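Local atomic coordinates of glucose dehydrogenase (PDB entry 7CDY), a protein that adopts the beta-propeller fold of the glucose/sorbosone dehydrogenase family and carries a bound calcium ion. Residues 149-154 / 229-234; 184-189 / 221-226; 271-276 / 284-289; 327-332 / 341-346. All coordinates share one frame; numbering follows the deposited sequence.

Interaction 1. Residues 149-154 / 229-234; sequences TAQETD and WPLATY
Two successive bends fold the side chain of Q151 round toward W229: CG stands anti to the carbonyl carbon (chi1 -68°), and a second kink at chi2 (-67°) turns the terminal amide to the backbone oxygen of W229. NE2 of Q151 donates to O of W229 over 2.9 Å, with the N-H aimed nearly straight at it (164°). The oxygen lies close to the plane of the Q151 amide, yet the donor comes in from well above the carbonyl plane of W229, so it misses the usual lone-pair direction. At the other end of the amide, OE1 accepts from N226 ND2, which fixes the rotation of the group. Glutamine suits this place because one flat head both donates and accepts.

Carbon atoms pack round the amide. CG of Q151 slides past CD of P230 at 3.9 Å, while the CD1 methyl of L231 rests against OE1 of Q151 at 3.6 Å. The peptide before P230 is cis, and CB of the proline sits 3.7 Å above the indole plane of W229, over the centre of the ring. A150 offers only a methyl: its CB meets CD1 of W229 at 3.9 Å, at the edge of the indole. A small residue suits the place, since this CB also sits 3.5 Å from W229 O.

W229 is held further by NE1, which bonds to E143, and its side chain lies about 5 Å from the calcium ion. The contact joins two long connecting loops of the beta-propeller beside the calcium site, where E217 and Y227 bind the metal.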
loop_
_atom_site.group_PDB
_atom_site.type_symbol
_atom_site.label_atom_id
_atom_site.label_comp_id
_atom_site.label_asym_id
_atom_site.label_seq_id
_atom_site.Cartn_x
_atom_site.Cartn_y
_atom_site.Cartn_z
ATOM N N THR A 149 -11.508 13.499 9.631
ATOM C CA THR A 149 -12.271 12.997 8.493
ATOM C C THR A 149 -12.241 11.474 8.392
ATOM O O THR A 149 -13.129 10.895 7.757
ATOM C CB THR A 149 -11.812 13.643 7.177
ATOM O OG1 THR A 149 -10.452 13.267 6.899
ATOM C CG2 THR A 149 -11.934 15.161 7.241
ATOM N N ALA A 150 -11.277 10.807 9.042
ATOM C CA ALA A 150 -11.250 9.346 9.025
ATOM C C ALA A 150 -12.497 8.753 9.670
ATOM O O ALA A 150 -12.903 7.639 9.324
ATOM C CB ALA A 150 -9.984 8.824 9.720
ATOM N N GLN A 151 -13.120 9.483 10.600
ATOM C CA GLN A 151 -14.324 9.038 11.289
ATOM C C GLN A 151 -15.595 9.396 10.540
ATOM O O GLN A 151 -16.663 8.888 10.894
ATOM C CB GLN A 151 -14.396 9.677 12.683
ATOM C CG GLN A 151 -13.328 9.175 13.644
ATOM C CD GLN A 151 -13.529 7.721 13.984
ATOM O OE1 GLN A 151 -14.609 7.333 14.452
ATOM N NE2 GLN A 151 -12.519 6.889 13.726
ATOM N N GLU A 152 -15.521 10.254 9.531
ATOM C CA GLU A 152 -16.717 10.790 8.897
ATOM C C GLU A 152 -17.184 9.835 7.804
ATOM O O GLU A 152 -16.431 9.515 6.878
ATOM C CB GLU A 152 -16.451 12.204 8.385
ATOM C CG GLU A 152 -16.126 13.137 9.557
ATOM C CD GLU A 152 -15.661 14.519 9.162
ATOM O OE1 GLU A 152 -15.976 14.973 8.050
ATOM O OE2 GLU A 152 -14.981 15.167 9.991
ATOM N N THR A 153 -18.421 9.355 7.926
ATOM C CA THR A 153 -18.896 8.303 7.038
ATOM C C THR A 153 -19.200 8.802 5.633
ATOM O O THR A 153 -19.326 7.980 4.720
ATOM C CB THR A 153 -20.132 7.615 7.619
ATOM O OG1 THR A 153 -21.200 8.561 7.733
ATOM C CG2 THR A 153 -19.820 7.013 8.989
ATOM N N ASP A 154 -19.319 10.112 5.438
ATOM C CA ASP A 154 -19.590 10.681 4.125
ATOM C C ASP A 154 -18.327 11.131 3.396
ATOM O O ASP A 154 -18.426 11.750 2.334
ATOM C CB ASP A 154 -20.602 11.828 4.232
ATOM C CG ASP A 154 -20.122 12.962 5.121
ATOM O OD1 ASP A 154 -19.257 12.738 5.995
ATOM O OD2 ASP A 154 -20.636 14.090 4.955
ATOM N N TRP A 229 -8.832 5.778 14.341
ATOM C CA TRP A 229 -8.088 7.052 14.161
ATOM C C TRP A 229 -9.079 8.189 13.943
ATOM O O TRP A 229 -9.963 8.027 13.138
ATOM C CB TRP A 229 -7.127 6.959 12.979
ATOM C CG TRP A 229 -6.397 8.239 12.678
ATOM C CD1 TRP A 229 -6.660 9.102 11.656
ATOM C CD2 TRP A 229 -5.369 8.858 13.465
ATOM N NE1 TRP A 229 -5.828 10.182 11.710
ATOM C CE2 TRP A 229 -5.006 10.048 12.795
ATOM C CE3 TRP A 229 -4.648 8.485 14.600
ATOM C CZ2 TRP A 229 -4.003 10.895 13.260
ATOM C CZ3 TRP A 229 -3.651 9.309 15.065
ATOM C CH2 TRP A 229 -3.337 10.493 14.388
ATOM N N PRO A 230 -8.944 9.370 14.580
ATOM C CA PRO A 230 -7.937 9.785 15.565
ATOM C C PRO A 230 -8.419 9.735 17.015
ATOM O O PRO A 230 -7.745 10.289 17.886
ATOM C CB PRO A 230 -7.688 11.245 15.180
ATOM C CG PRO A 230 -9.054 11.722 14.788
ATOM C CD PRO A 230 -9.736 10.529 14.115
ATOM N N LEU A 231 -9.556 9.075 17.269
ATOM C CA LEU A 231 -10.058 8.946 18.640
ATOM C C LEU A 231 -9.226 7.970 19.455
ATOM O O LEU A 231 -9.086 8.137 20.678
ATOM C CB LEU A 231 -11.487 8.427 18.601
ATOM C CG LEU A 231 -12.488 9.219 17.763
ATOM C CD1 LEU A 231 -13.880 8.565 17.794
ATOM C CD2 LEU A 231 -12.547 10.657 18.246
ATOM N N ALA A 232 -8.689 6.940 18.816
ATOM C CA ALA A 232 -7.824 5.966 19.463
ATOM C C ALA A 232 -6.500 5.927 18.716
ATOM O O ALA A 232 -6.484 5.918 17.476
ATOM C CB ALA A 232 -8.468 4.584 19.440
ATOM N N THR A 233 -5.395 5.942 19.464
ATOM C CA THR A 233 -4.074 5.860 18.849
ATOM C C THR A 233 -3.051 5.442 19.893
ATOM O O THR A 233 -3.220 5.710 21.088
ATOM C CB THR A 233 -3.669 7.194 18.207
ATOM O OG1 THR A 233 -2.394 7.040 17.572
ATOM C CG2 THR A 233 -3.574 8.300 19.236
ATOM N N TYR A 234 -2.008 4.750 19.434
ATOM C CA TYR A 234 -0.832 4.459 20.245
ATOM C C TYR A 234 0.271 5.498 20.079
ATOM O O TYR A 234 1.332 5.355 20.701
ATOM C CB TYR A 234 -0.304 3.041 19.943
ATOM C CG TYR A 234 -1.114 1.974 20.626
ATOM C CD1 TYR A 234 -0.967 1.735 21.989
ATOM C CD2 TYR A 234 -2.071 1.255 19.932
ATOM C CE1 TYR A 234 -1.724 0.776 22.632
ATOM C CE2 TYR A 234 -2.846 0.294 20.573
ATOM C CZ TYR A 234 -2.668 0.076 21.930
ATOM O OH TYR A 234 -3.420 -0.864 22.602
#

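Interaction 2. Residues 184-189 / 221-226; sequences EVWSYG and PLPGKN
The carbonyl oxygen of W186 is gripped twice from the facing turn: N of G224 donates to it over 2.7 Å, almost linearly (173°) and along the C=O axis, and CA of P223 adds a weaker C-H...O contact to the same oxygen at 3.3 Å. A second polar link runs through the indole, whose NE1 donates in the ring plane to O of P221 at 3.0 Å. P223 then covers a face of that indole, CB lying 3.6 Å from the centroid of the six-membered ring and only 7° off its normal. Proline suits this place, being rigid and flat-sided, with C-H groups that can face an aromatic ring in a CH-pi contact.

Residues 222-225 form a type II turn, closed by K225 N on L222 O, and G224 takes the positive phi that glycine tolerates easily. Opposite it, W186 and S187 both face L160 in a classic beta bulge, where an edge strand of one four-stranded propeller sheet turns a corner. The turn belongs to a loop of the next sheet along the chain, so the contact bridges two consecutive sheets.

Beyond the bulge, Y188 N donates to K225 O at 3.1 Å; with the Y188 backbone bond to Y227, this makes a single bridge, Y188 with N226. With CG of Y188 set between its own N and carbonyl carbon (chi1 71°), the phenol ring lies across the side chain of N226, whose CB is 3.9 Å from the ring centroid. The N226 amide, tilted to that ring, is held by Q151 and G228.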
loop_
_atom_site.group_PDB
_atom_site.type_symbol
_atom_site.label_atom_id
_atom_site.label_comp_id
_atom_site.label_asym_id
_atom_site.label_seq_id
_atom_site.Cartn_x
_atom_site.Cartn_y
_atom_site.Cartn_z
ATOM N N GLU A 184 -18.844 2.844 -1.037
ATOM C CA GLU A 184 -17.574 2.221 -1.407
ATOM C C GLU A 184 -16.795 1.685 -0.208
ATOM O O GLU A 184 -15.876 0.880 -0.396
ATOM C CB GLU A 184 -16.697 3.259 -2.115
ATOM C CG GLU A 184 -17.271 3.821 -3.407
ATOM C CD GLU A 184 -18.143 5.060 -3.224
ATOM O OE1 GLU A 184 -18.509 5.651 -4.268
ATOM O OE2 GLU A 184 -18.468 5.442 -2.069
ATOM N N VAL A 185 -17.147 2.082 1.014
ATOM C CA VAL A 185 -16.275 1.879 2.170
ATOM C C VAL A 185 -16.374 0.451 2.682
ATOM O O VAL A 185 -17.473 -0.103 2.850
ATOM C CB VAL A 185 -16.635 2.877 3.281
ATOM C CG1 VAL A 185 -15.949 2.501 4.606
ATOM C CG2 VAL A 185 -16.277 4.282 2.862
ATOM N N TRP A 186 -15.220 -0.138 2.989
ATOM C CA TRP A 186 -15.116 -1.397 3.709
ATOM C C TRP A 186 -14.925 -1.163 5.200
ATOM O O TRP A 186 -15.684 -1.691 6.015
ATOM C CB TRP A 186 -13.948 -2.223 3.143
ATOM C CG TRP A 186 -13.731 -3.561 3.793
ATOM C CD1 TRP A 186 -12.805 -3.871 4.758
ATOM C CD2 TRP A 186 -14.440 -4.770 3.517
ATOM N NE1 TRP A 186 -12.903 -5.194 5.097
ATOM C CE2 TRP A 186 -13.893 -5.773 4.344
ATOM C CE3 TRP A 186 -15.487 -5.102 2.652
ATOM C CZ2 TRP A 186 -14.360 -7.088 4.326
ATOM C CZ3 TRP A 186 -15.947 -6.413 2.633
ATOM C CH2 TRP A 186 -15.382 -7.387 3.463
ATOM N N SER A 187 -13.914 -0.375 5.580
ATOM C CA SER A 187 -13.647 -0.039 6.975
ATOM C C SER A 187 -13.184 1.408 7.060
ATOM O O SER A 187 -12.789 2.016 6.062
ATOM C CB SER A 187 -12.614 -0.980 7.599
ATOM O OG SER A 187 -11.405 -0.980 6.845
ATOM N N TYR A 188 -13.229 1.958 8.272
ATOM C CA TYR A 188 -12.945 3.373 8.463
ATOM C C TYR A 188 -12.066 3.567 9.693
ATOM O O TYR A 188 -11.689 2.607 10.365
ATOM C CB TYR A 188 -14.233 4.206 8.462
ATOM C CG TYR A 188 -15.153 4.087 9.656
ATOM C CD1 TYR A 188 -15.846 2.913 9.927
ATOM C CD2 TYR A 188 -15.372 5.180 10.473
ATOM C CE1 TYR A 188 -16.713 2.831 11.014
ATOM C CE2 TYR A 188 -16.243 5.112 11.550
ATOM C CZ TYR A 188 -16.902 3.939 11.803
ATOM O OH TYR A 188 -17.762 3.871 12.885
ATOM N N GLY A 189 -11.717 4.822 9.975
ATOM C CA GLY A 189 -10.827 5.100 11.090
ATOM C C GLY A 189 -9.385 4.703 10.871
ATOM O O GLY A 189 -8.711 4.283 11.823
ATOM N N PRO A 221 -8.743 -5.722 8.758
ATOM C CA PRO A 221 -9.948 -4.872 8.738
ATOM C C PRO A 221 -11.212 -5.646 8.396
ATOM O O PRO A 221 -11.304 -6.290 7.347
ATOM C CB PRO A 221 -9.637 -3.836 7.656
ATOM C CG PRO A 221 -8.559 -4.488 6.822
ATOM C CD PRO A 221 -7.764 -5.352 7.725
ATOM N N LEU A 222 -12.194 -5.542 9.267
ATOM C CA LEU A 222 -13.490 -6.183 9.112
ATOM C C LEU A 222 -14.528 -5.197 8.575
ATOM O O LEU A 222 -14.453 -3.994 8.839
ATOM C CB LEU A 222 -13.950 -6.728 10.468
ATOM C CG LEU A 222 -13.003 -7.746 11.104
ATOM C CD1 LEU A 222 -13.507 -8.157 12.482
ATOM C CD2 LEU A 222 -12.846 -8.964 10.204
ATOM N N PRO A 223 -15.514 -5.677 7.811
ATOM C CA PRO A 223 -16.438 -4.759 7.127
ATOM C C PRO A 223 -17.315 -3.990 8.104
ATOM O O PRO A 223 -17.922 -4.569 9.012
ATOM C CB PRO A 223 -17.270 -5.688 6.229
ATOM C CG PRO A 223 -17.154 -7.048 6.866
ATOM C CD PRO A 223 -15.775 -7.089 7.475
ATOM N N GLY A 224 -17.353 -2.682 7.927
ATOM C CA GLY A 224 -18.151 -1.769 8.752
ATOM C C GLY A 224 -17.471 -1.394 10.064
ATOM O O GLY A 224 -18.029 -0.654 10.759
ATOM N N LYS A 225 -16.282 -1.903 10.324
ATOM C CA LYS A 225 -15.583 -1.635 11.604
ATOM C C LYS A 225 -14.739 -0.350 11.554
ATOM O O LYS A 225 -14.259 0.058 10.524
ATOM C CB LYS A 225 -14.713 -2.831 11.981
ATOM C CG LYS A 225 -15.364 -3.877 12.862
ATOM C CD LYS A 225 -16.589 -4.432 12.353
ATOM C CE LYS A 225 -17.023 -5.551 13.295
ATOM N NZ LYS A 225 -18.474 -5.780 13.223
ATOM N N ASN A 226 -14.605 0.218 12.723
ATOM C CA ASN A 226 -13.882 1.477 13.003
ATOM C C ASN A 226 -12.518 1.133 13.603
ATOM O O ASN A 226 -12.502 0.617 14.671
ATOM C CB ASN A 226 -14.736 2.281 13.981
ATOM C CG ASN A 226 -14.249 3.694 14.164
ATOM O OD1 ASN A 226 -13.121 3.997 13.881
ATOM N ND2 ASN A 226 -15.094 4.542 14.696
#

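Interaction 3. Residues 271-276 / 284-289; sequences AFYDGQ and SLFIGA
An antiparallel beta hairpin, made by the first two strands of a four-stranded propeller sheet, brings A271-Y273 alongside S284-F286. The short strand segments run 146° apart, a twisted antiparallel pair. A271 and F286 are a hydrogen-bonded pair: A271 N donates to F286 O at 2.9 Å, and F286 N returns a bond to A271 O at 2.8 Å. Next comes the non-hydrogen-bonded pair F272 and L285, whose CA atoms are 4.4 Å apart. Y273 N then reaches S284 O at 3.0 Å.

The side chains alternate between two faces. On one, L285 lays its CD1 methyl over the middle of the F272 ring, 3.8 Å from the centroid and 8° off the normal, a CH-pi contact. Its CG is anti to the backbone N (chi1 172°), which carries that branch over toward the partner strand, and the same methyl also rests 3.5 Å from A271 O. A branched leucine thus covers both an aromatic face and a stretch of backbone. On the other face, F286 presents its edge to Y273, with CE1 3.8 Å from Y273 CB, and A271 O stands at the edge of the same ring. The polar ends find partners outside the pair: S284 OG bonds to R297, and Y273 OH bonds to G328 O and F278 N.

Strand 284-289 continues the sheet by pairing with strand 294-301. The F272 side meets W206 of strand 205-210 edge to face, whereas the A271 methyl and F286 pack on V322 and Y273 on S324, both of strand 319-324, so the hairpin lies between neighbouring sheets.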
loop_
_atom_site.group_PDB
_atom_site.type_symbol
_atom_site.label_atom_id
_atom_site.label_comp_id
_atom_site.label_asym_id
_atom_site.label_seq_id
_atom_site.Cartn_x
_atom_site.Cartn_y
_atom_site.Cartn_z
ATOM N N ALA A 271 4.290 -8.140 2.505
ATOM C CA ALA A 271 4.176 -9.367 1.725
ATOM C C ALA A 271 4.222 -10.573 2.649
ATOM O O ALA A 271 5.098 -10.656 3.514
ATOM C CB ALA A 271 5.305 -9.480 0.695
ATOM N N PHE A 272 3.300 -11.512 2.452
ATOM C CA PHE A 272 3.338 -12.810 3.113
ATOM C C PHE A 272 4.218 -13.760 2.308
ATOM O O PHE A 272 4.131 -13.808 1.077
ATOM C CB PHE A 272 1.933 -13.404 3.175
ATOM C CG PHE A 272 0.960 -12.619 4.017
ATOM C CD1 PHE A 272 0.837 -12.865 5.381
ATOM C CD2 PHE A 272 0.131 -11.658 3.437
ATOM C CE1 PHE A 272 -0.079 -12.157 6.146
ATOM C CE2 PHE A 272 -0.770 -10.946 4.200
ATOM C CZ PHE A 272 -0.882 -11.196 5.549
ATOM N N TYR A 273 5.070 -14.522 2.995
ATOM C CA TYR A 273 5.967 -15.451 2.311
ATOM C C TYR A 273 5.328 -16.838 2.276
ATOM O O TYR A 273 5.183 -17.490 3.313
ATOM C CB TYR A 273 7.363 -15.485 2.934
ATOM C CG TYR A 273 8.321 -16.275 2.070
ATOM C CD1 TYR A 273 9.023 -15.659 1.038
ATOM C CD2 TYR A 273 8.483 -17.650 2.251
ATOM C CE1 TYR A 273 9.884 -16.383 0.221
ATOM C CE2 TYR A 273 9.347 -18.384 1.436
ATOM C CZ TYR A 273 10.038 -17.745 0.426
ATOM O OH TYR A 273 10.897 -18.464 -0.381
ATOM N N ASP A 274 4.957 -17.282 1.073
ATOM C CA ASP A 274 4.357 -18.593 0.843
ATOM C C ASP A 274 5.146 -19.381 -0.199
ATOM O O ASP A 274 4.594 -20.242 -0.893
ATOM C CB ASP A 274 2.889 -18.443 0.433
ATOM C CG ASP A 274 2.111 -19.756 0.488
ATOM O OD1 ASP A 274 2.462 -20.647 1.290
ATOM O OD2 ASP A 274 1.134 -19.885 -0.283
ATOM N N GLY A 275 6.441 -19.088 -0.331
ATOM C CA GLY A 275 7.284 -19.779 -1.283
ATOM C C GLY A 275 7.844 -21.072 -0.721
ATOM O O GLY A 275 7.623 -21.438 0.430
ATOM N N GLN A 276 8.590 -21.780 -1.574
ATOM C CA GLN A 276 9.261 -23.007 -1.171
ATOM C C GLN A 276 10.771 -22.866 -1.063
ATOM O O GLN A 276 11.413 -23.730 -0.460
ATOM C CB GLN A 276 8.944 -24.147 -2.153
ATOM C CG GLN A 276 7.563 -24.771 -1.987
ATOM C CD GLN A 276 7.219 -25.080 -0.541
ATOM O OE1 GLN A 276 8.002 -25.701 0.179
ATOM N NE2 GLN A 276 6.038 -24.650 -0.111
ATOM N N SER A 284 5.589 -16.248 7.458
ATOM C CA SER A 284 6.061 -14.955 7.926
ATOM C C SER A 284 5.446 -13.844 7.082
ATOM O O SER A 284 5.088 -14.048 5.916
ATOM C CB SER A 284 7.590 -14.862 7.866
ATOM O OG SER A 284 8.190 -15.610 8.912
ATOM N N LEU A 285 5.349 -12.662 7.690
ATOM C CA LEU A 285 4.875 -11.445 7.045
ATOM C C LEU A 285 6.023 -10.447 7.074
ATOM O O LEU A 285 6.570 -10.157 8.143
ATOM C CB LEU A 285 3.670 -10.893 7.808
ATOM C CG LEU A 285 3.165 -9.515 7.390
ATOM C CD1 LEU A 285 2.753 -9.547 5.928
ATOM C CD2 LEU A 285 2.004 -9.076 8.276
ATOM N N PHE A 286 6.408 -9.954 5.910
ATOM C CA PHE A 286 7.514 -9.015 5.794
ATOM C C PHE A 286 6.984 -7.606 5.547
ATOM O O PHE A 286 6.078 -7.405 4.727
ATOM C CB PHE A 286 8.422 -9.434 4.637
ATOM C CG PHE A 286 9.228 -10.662 4.924
ATOM C CD1 PHE A 286 8.728 -11.931 4.654
ATOM C CD2 PHE A 286 10.484 -10.552 5.483
ATOM C CE1 PHE A 286 9.479 -13.064 4.925
ATOM C CE2 PHE A 286 11.249 -11.674 5.748
ATOM C CZ PHE A 286 10.738 -12.936 5.467
ATOM N N ILE A 287 7.564 -6.627 6.248
ATOM C CA ILE A 287 7.107 -5.240 6.212
ATOM C C ILE A 287 8.322 -4.328 6.130
ATOM O O ILE A 287 9.276 -4.502 6.890
ATOM C CB ILE A 287 6.283 -4.912 7.474
ATOM C CG1 ILE A 287 4.994 -5.752 7.508
ATOM C CG2 ILE A 287 5.991 -3.409 7.558
ATOM C CD1 ILE A 287 4.269 -5.701 8.850
ATOM N N GLY A 288 8.308 -3.350 5.234
ATOM C CA GLY A 288 9.417 -2.416 5.167
ATOM C C GLY A 288 9.345 -1.371 6.268
ATOM O O GLY A 288 8.271 -1.018 6.755
ATOM N N ALA A 289 10.518 -0.873 6.668
ATOM C CA ALA A 289 10.629 0.243 7.603
ATOM C C ALA A 289 11.351 1.389 6.906
ATOM O O ALA A 289 12.513 1.242 6.493
ATOM C CB ALA A 289 11.359 -0.166 8.887
#

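Interaction 4. Residues 327-332 / 341-346; sequences DGYLYL and LLKVGA
L330 and V344, like L332 and L342, form hydrogen-bonded pairs of an antiparallel hairpin, and this is the tight, buried part of the contact. Four backbone bonds join the strands, among them V344 N to L330 O at 2.8 Å. Branched aliphatic side chains fill the same face, CD1 of L332 meeting CG2 of V344 at 3.9 Å.

The other face is buried at Y331 but opens to solvent at its outer end, where Y329, K343 and D327 are partly exposed. There K343 runs extended, CG anti to its backbone N (chi1 -179°), alongside the Y331 ring and on to Y329. CE of K343 packs closely, 3.4 Å from the centroid of the Y329 ring, over its face, and NZ follows at 4.3 Å as a cation-pi partner. A long lysine can cover the ring with methylenes and still present its charge. G345 lets the Y329 ring lie close to the backbone.

D327 opens this end with an Asx turn, OD1 accepting from Y329 N at 3.1 Å. Its OD2 meets Y331 OH, at a doubtfully short distance, and stands 4.4 Å from K343 NZ, beyond a salt bridge, with a water between. The nearby ammonium and the Y329 N-H probably favour the carboxylate form.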
loop_
_atom_site.group_PDB
_atom_site.type_symbol
_atom_site.label_atom_id
_atom_site.label_comp_id
_atom_site.label_asym_id
_atom_site.label_seq_id
_atom_site.Cartn_x
_atom_site.Cartn_y
_atom_site.Cartn_z
ATOM N N ASP A 327 9.727 -16.631 -7.770
ATOM C CA ASP A 327 10.946 -17.424 -7.693
ATOM C C ASP A 327 11.358 -17.750 -6.264
ATOM O O ASP A 327 12.401 -18.381 -6.064
ATOM C CB ASP A 327 12.096 -16.695 -8.399
ATOM C CG ASP A 327 12.360 -15.311 -7.822
ATOM O OD1 ASP A 327 11.664 -14.912 -6.862
ATOM O OD2 ASP A 327 13.275 -14.620 -8.324
ATOM N N GLY A 328 10.584 -17.320 -5.270
ATOM C CA GLY A 328 10.892 -17.598 -3.888
ATOM C C GLY A 328 11.758 -16.575 -3.182
ATOM O O GLY A 328 12.105 -16.795 -2.019
ATOM N N TYR A 329 12.131 -15.480 -3.840
ATOM C CA TYR A 329 12.869 -14.398 -3.202
ATOM C C TYR A 329 11.929 -13.244 -2.870
ATOM O O TYR A 329 10.838 -13.122 -3.431
ATOM C CB TYR A 329 13.979 -13.880 -4.122
ATOM C CG TYR A 329 15.158 -14.812 -4.279
ATOM C CD1 TYR A 329 15.167 -15.786 -5.271
ATOM C CD2 TYR A 329 16.259 -14.714 -3.441
ATOM C CE1 TYR A 329 16.248 -16.634 -5.426
ATOM C CE2 TYR A 329 17.344 -15.561 -3.585
ATOM C CZ TYR A 329 17.328 -16.518 -4.577
ATOM O OH TYR A 329 18.411 -17.360 -4.719
ATOM N N LEU A 330 12.365 -12.396 -1.943
ATOM C CA LEU A 330 11.683 -11.132 -1.700
ATOM C C LEU A 330 12.291 -10.061 -2.587
ATOM O O LEU A 330 13.491 -10.071 -2.863
ATOM C CB LEU A 330 11.826 -10.705 -0.240
ATOM C CG LEU A 330 11.149 -11.573 0.812
ATOM C CD1 LEU A 330 11.494 -11.053 2.192
ATOM C CD2 LEU A 330 9.643 -11.575 0.610
ATOM N N TYR A 331 11.452 -9.128 -3.028
ATOM C CA TYR A 331 11.875 -8.010 -3.856
ATOM C C TYR A 331 11.494 -6.710 -3.159
ATOM O O TYR A 331 10.340 -6.536 -2.749
ATOM C CB TYR A 331 11.247 -8.103 -5.255
ATOM C CG TYR A 331 11.874 -9.192 -6.101
ATOM C CD1 TYR A 331 11.569 -10.532 -5.882
ATOM C CD2 TYR A 331 12.791 -8.881 -7.090
ATOM C CE1 TYR A 331 12.163 -11.534 -6.648
ATOM C CE2 TYR A 331 13.379 -9.870 -7.860
ATOM C CZ TYR A 331 13.063 -11.189 -7.632
ATOM O OH TYR A 331 13.659 -12.166 -8.408
ATOM N N LEU A 332 12.466 -5.812 -3.005
ATOM C CA LEU A 332 12.284 -4.566 -2.277
ATOM C C LEU A 332 12.619 -3.380 -3.162
ATOM O O LEU A 332 13.429 -3.488 -4.093
ATOM C CB LEU A 332 13.222 -4.487 -1.058
ATOM C CG LEU A 332 13.306 -5.666 -0.090
ATOM C CD1 LEU A 332 14.160 -5.298 1.122
ATOM C CD2 LEU A 332 11.948 -6.158 0.342
ATOM N N LEU A 341 16.326 -1.457 -6.611
ATOM C CA LEU A 341 15.567 -2.699 -6.589
ATOM C C LEU A 341 16.482 -3.775 -6.016
ATOM O O LEU A 341 17.580 -4.000 -6.543
ATOM C CB LEU A 341 15.144 -3.075 -8.012
ATOM C CG LEU A 341 14.495 -4.446 -8.215
ATOM C CD1 LEU A 341 13.123 -4.512 -7.554
ATOM C CD2 LEU A 341 14.388 -4.735 -9.716
ATOM N N LEU A 342 16.044 -4.426 -4.940
ATOM C CA LEU A 342 16.840 -5.430 -4.243
ATOM C C LEU A 342 16.147 -6.781 -4.273
ATOM O O LEU A 342 14.922 -6.871 -4.123
ATOM C CB LEU A 342 17.032 -5.053 -2.771
ATOM C CG LEU A 342 17.629 -3.679 -2.489
ATOM C CD1 LEU A 342 17.688 -3.430 -0.988
ATOM C CD2 LEU A 342 19.010 -3.534 -3.122
ATOM N N LYS A 343 16.939 -7.834 -4.418
ATOM C CA LYS A 343 16.471 -9.211 -4.335
ATOM C C LYS A 343 17.061 -9.821 -3.066
ATOM O O LYS A 343 18.286 -9.827 -2.886
ATOM C CB LYS A 343 16.930 -9.976 -5.574
ATOM C CG LYS A 343 16.503 -11.422 -5.645
ATOM C CD LYS A 343 17.045 -12.030 -6.934
ATOM C CE LYS A 343 17.106 -13.538 -6.880
ATOM N NZ LYS A 343 17.663 -14.110 -8.140
ATOM N N VAL A 344 16.177 -10.296 -2.212
ATOM C CA VAL A 344 16.586 -10.717 -0.849
ATOM C C VAL A 344 16.178 -12.152 -0.569
ATOM O O VAL A 344 15.081 -12.519 -0.830
ATOM C CB VAL A 344 15.981 -9.778 0.208
ATOM C CG1 VAL A 344 16.412 -10.204 1.591
ATOM C CG2 VAL A 344 16.374 -8.333 -0.033
ATOM N N GLY A 345 17.132 -12.914 -0.042
ATOM C CA GLY A 345 16.923 -14.328 0.290
ATOM C C GLY A 345 17.395 -14.639 1.698
ATOM O O GLY A 345 18.126 -13.907 2.255
ATOM N N ALA A 346 16.970 -15.763 2.209
ATOM C CA ALA A 346 17.317 -16.143 3.592
ATOM C C ALA A 346 18.778 -16.544 3.764
ATOM O O ALA A 346 19.246 -16.258 4.832
ATOM C CB ALA A 346 16.344 -17.154 4.124
HETATM O O HOH W 1 15.842 -15.476 -9.285
#

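In the fold
Along the chain from the N terminus, interaction 1 opens first, and by joining 149-154 to 229-234 it closes a loop of 74 intervening residues. Interaction 2 opens and closes within that span, and the two touch through Q151 with N226 and W229 with G189, so together they knit two consecutive sheets near the calcium ion. Interactions 3 and 4 follow in series, each closing a short hairpin within a single sheet; they meet through Y273 and G328 and through F286 on L330. Interaction 4, across the chain's centre from the first two, pairs strand 330-334 with the last strand, 339-345, which in turn pairs with N-terminal strand 3-19, so that both chain ends share one sheet.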